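Local coordinates for protein BOLA1, chloroplastic (PDB 4PUG) that binds glutaredoxins to form heterodimers holding a labile iron-sulfur cluster, and may act as a redox-regulated transcriptional regulator or a factor in iron-sulfur cluster biogenesis, at residues 23-28 / 48-53. Sequence-based numbering, arbitrary orientation.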
ATOM      1  N   LEU A  23       5.875  -3.412   8.029  1.00 15.37           N
ATOM      2  CA  LEU A  23       5.227  -3.105   6.760  1.00 13.90           C
ATOM      3  C   LEU A  23       4.578  -4.336   6.136  1.00 12.35           C
ATOM      4  O   LEU A  23       5.264  -5.234   5.639  1.00 13.71           O
ATOM      5  CB  LEU A  23       6.221  -2.462   5.788  1.00 11.93           C
ATOM      6  CG  LEU A  23       5.664  -2.042   4.427  1.00 10.57           C
ATOM      7  CD1 LEU A  23       4.429  -1.164   4.591  1.00 11.86           C
ATOM      8  CD2 LEU A  23       6.734  -1.319   3.626  1.00 10.87           C
ATOM      9  N   VAL A  24       3.250  -4.370   6.174  1.00 18.98           N
ATOM     10  CA  VAL A  24       2.487  -5.452   5.565  1.00 10.85           C
ATOM     11  C   VAL A  24       1.777  -4.960   4.309  1.00 14.61           C
ATOM     12  O   VAL A  24       0.990  -4.015   4.358  1.00 12.05           O
ATOM     13  CB  VAL A  24       1.441  -6.030   6.536  1.00 21.59           C
ATOM     14  CG1 VAL A  24       0.776  -7.255   5.925  1.00 21.07           C
ATOM     15  CG2 VAL A  24       2.089  -6.380   7.866  1.00 18.30           C
ATOM     16  N   ILE A  25       2.066  -5.603   3.183  1.00 15.81           N
ATOM     17  CA  ILE A  25       1.414  -5.269   1.926  1.00 14.94           C
ATOM     18  C   ILE A  25       0.706  -6.498   1.367  1.00 17.11           C
ATOM     19  O   ILE A  25       1.322  -7.358   0.736  1.00 11.78           O
ATOM     20  CB  ILE A  25       2.414  -4.697   0.905  1.00 18.74           C
ATOM     21  CG1 ILE A  25       3.060  -3.428   1.463  1.00 16.68           C
ATOM     22  CG2 ILE A  25       1.722  -4.408  -0.416  1.00 17.45           C
ATOM     23  CD1 ILE A  25       3.844  -2.643   0.452  1.00 18.43           C
ATOM     24  N   GLU A  26      -0.597  -6.571   1.620  1.00 14.37           N
ATOM     25  CA  GLU A  26      -1.389  -7.743   1.276  1.00 14.08           C
ATOM     26  C   GLU A  26      -2.210  -7.524   0.014  1.00 16.33           C
ATOM     27  O   GLU A  26      -3.043  -6.615  -0.049  1.00 14.76           O
ATOM     28  CB  GLU A  26      -2.320  -8.109   2.434  1.00 14.43           C
ATOM     29  CG  GLU A  26      -3.107  -9.387   2.211  1.00 16.06           C
ATOM     30  CD  GLU A  26      -4.178  -9.602   3.261  1.00 16.91           C
ATOM     31  OE1 GLU A  26      -4.708  -8.600   3.786  1.00 18.26           O
ATOM     32  OE2 GLU A  26      -4.488 -10.772   3.563  1.00 15.97           O
ATOM     33  N   ASP A  27      -1.966  -8.368  -0.985  1.00 11.43           N
ATOM     34  CA  ASP A  27      -2.728  -8.361  -2.226  1.00 13.26           C
ATOM     35  C   ASP A  27      -3.979  -9.214  -2.043  1.00 14.59           C
ATOM     36  O   ASP A  27      -3.887 -10.419  -1.809  1.00 23.38           O
ATOM     37  CB  ASP A  27      -1.874  -8.922  -3.370  1.00 15.40           C
ATOM     38  CG  ASP A  27      -2.464  -8.641  -4.746  1.00 14.70           C
ATOM     39  OD1 ASP A  27      -3.687  -8.416  -4.847  1.00 17.96           O
ATOM     40  OD2 ASP A  27      -1.701  -8.652  -5.734  1.00 17.47           O
ATOM     41  N   VAL A  28      -5.145  -8.585  -2.138  1.00 11.41           N
ATOM     42  CA  VAL A  28      -6.411  -9.309  -2.079  1.00 12.09           C
ATOM     43  C   VAL A  28      -7.225  -9.100  -3.355  1.00 17.38           C
ATOM     44  O   VAL A  28      -8.453  -9.204  -3.340  1.00 14.58           O
ATOM     45  CB  VAL A  28      -7.257  -8.894  -0.856  1.00 20.00           C
ATOM     46  CG1 VAL A  28      -6.642  -9.433   0.429  1.00 14.56           C
ATOM     47  CG2 VAL A  28      -7.407  -7.380  -0.796  1.00 12.19           C
ATOM     48  N   PHE A  48      -5.366  -3.682  -2.407  1.00 13.54           N
ATOM     49  CA  PHE A  48      -4.336  -3.890  -1.391  1.00 19.07           C
ATOM     50  C   PHE A  48      -4.732  -3.422   0.009  1.00 16.40           C
ATOM     51  O   PHE A  48      -5.358  -2.373   0.180  1.00 18.42           O
ATOM     52  CB  PHE A  48      -3.021  -3.226  -1.807  1.00 13.84           C
ATOM     53  CG  PHE A  48      -2.238  -4.015  -2.823  1.00 13.10           C
ATOM     54  CD1 PHE A  48      -1.345  -4.994  -2.418  1.00 15.43           C
ATOM     55  CD2 PHE A  48      -2.393  -3.775  -4.179  1.00 18.86           C
ATOM     56  CE1 PHE A  48      -0.620  -5.721  -3.346  1.00 12.64           C
ATOM     57  CE2 PHE A  48      -1.673  -4.501  -5.114  1.00 17.33           C
ATOM     58  CZ  PHE A  48      -0.785  -5.476  -4.696  1.00 19.09           C
ATOM     59  N   ASN A  49      -4.361  -4.228   1.000  1.00 10.08           N
ATOM     60  CA  ASN A  49      -4.426  -3.834   2.398  1.00 15.70           C
ATOM     61  C   ASN A  49      -3.012  -3.565   2.879  1.00 18.06           C
ATOM     62  O   ASN A  49      -2.151  -4.439   2.806  1.00 18.64           O
ATOM     63  CB  ASN A  49      -5.050  -4.939   3.250  1.00 15.53           C
ATOM     64  CG  ASN A  49      -6.503  -5.197   2.908  1.00 26.52           C
ATOM     65  OD1 ASN A  49      -7.268  -4.269   2.652  1.00 20.26           O
ATOM     66  ND2 ASN A  49      -6.892  -6.467   2.902  1.00 19.68           N
ATOM     67  N   VAL A  50      -2.766  -2.353   3.360  1.00 12.50           N
ATOM     68  CA  VAL A  50      -1.426  -1.962   3.777  1.00 13.80           C
ATOM     69  C   VAL A  50      -1.402  -1.532   5.240  1.00 22.21           C
ATOM     70  O   VAL A  50      -2.147  -0.638   5.654  1.00 20.95           O
ATOM     71  CB  VAL A  50      -0.868  -0.820   2.902  1.00 13.94           C
ATOM     72  CG1 VAL A  50       0.540  -0.451   3.341  1.00 16.91           C
ATOM     73  CG2 VAL A  50      -0.878  -1.222   1.431  1.00 14.15           C
ATOM     74  N   LYS A  51      -0.550  -2.185   6.023  1.00 19.01           N
ATOM     75  CA  LYS A  51      -0.316  -1.767   7.395  1.00 15.51           C
ATOM     76  C   LYS A  51       1.102  -1.231   7.530  1.00 19.79           C
ATOM     77  O   LYS A  51       2.071  -1.913   7.193  1.00 19.99           O
ATOM     78  CB  LYS A  51      -0.552  -2.914   8.377  1.00 14.19           C
ATOM     79  CG  LYS A  51      -0.211  -2.542   9.814  1.00 19.48           C
ATOM     80  CD  LYS A  51      -0.558  -3.645  10.796  1.00 18.80           C
ATOM     81  CE  LYS A  51      -0.206  -3.219  12.215  1.00 26.65           C
ATOM     82  NZ  LYS A  51      -1.156  -3.760  13.227  1.00 44.42           N
ATOM     83  N   ILE A  52       1.215   0.003   8.009  1.00 16.65           N
ATOM     84  CA  ILE A  52       2.508   0.651   8.164  1.00 21.02           C
ATOM     85  C   ILE A  52       2.706   1.122   9.602  1.00 21.79           C
ATOM     86  O   ILE A  52       1.979   1.989  10.090  1.00 18.86           O
ATOM     87  CB  ILE A  52       2.648   1.862   7.222  1.00 19.42           C
ATOM     88  CG1 ILE A  52       2.200   1.497   5.807  1.00 20.53           C
ATOM     89  CG2 ILE A  52       4.080   2.372   7.220  1.00 20.83           C
ATOM     90  CD1 ILE A  52       2.036   2.691   4.888  1.00 26.03           C
ATOM     91  N   VAL A  53       3.691   0.537  10.275  1.00 17.57           N
ATOM     92  CA  VAL A  53       4.108   0.973  11.600  1.00 18.99           C
ATOM     93  C   VAL A  53       5.465   1.683  11.524  1.00 19.52           C
ATOM     94  O   VAL A  53       6.517   1.040  11.312  1.00 20.38           O
ATOM     95  CB  VAL A  53       4.178  -0.203  12.592  1.00 11.94           C
ATOM     96  CG1 VAL A  53       4.486   0.315  13.982  1.00 17.16           C
ATOM     97  CG2 VAL A  53       2.860  -0.970  12.590  1.00 20.34           C
TER
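With CG anti to the backbone N (chi1 -175°) and the chain extended beyond it, Glu26 runs beside Asn49, whose CG stands anti to its carbonyl carbon (chi1 -65°). Asn49 ND2 donates a nearly straight hydrogen bond to Glu26 OE1 (3.2 Å); OE1 lies in the amide plane, whereas the nitrogen comes from above the carboxylate plane. Val28 CG2 packs 3.8 Å from Asn49 ND2. Beneath, the backbones form two hydrogen-bonded antiparallel pairs: Val24 N to Lys51 O, Lys51 N to Val24 O, Glu26 N to Asn49 O and Asn49 N to Glu26 O, all 2.9 Å. This is the antiparallel half of the mixed BolA sheet: strand 22-27 forms one edge, and strand 47-53 pairs on its other flank with the parallel strand 83-89. On the face turned to helix 6-18, Leu23 CD1 packs against Ile52 CG1 (3.7 Å), while Ile25 CG2 approaches Phe48 CD1 obliquely at 3.7 Å; Ile25 and Phe48 also touch Met10 of that helix. Asp27 CB abuts Phe48 CE1 (3.4 Å); the Asp27 carboxylate, inclined 37° to the ring, sets OD2 3.5 Å from Phe48 CZ and OD1, hydrogen-bonded to Ser29 OG, over one face toward the rim.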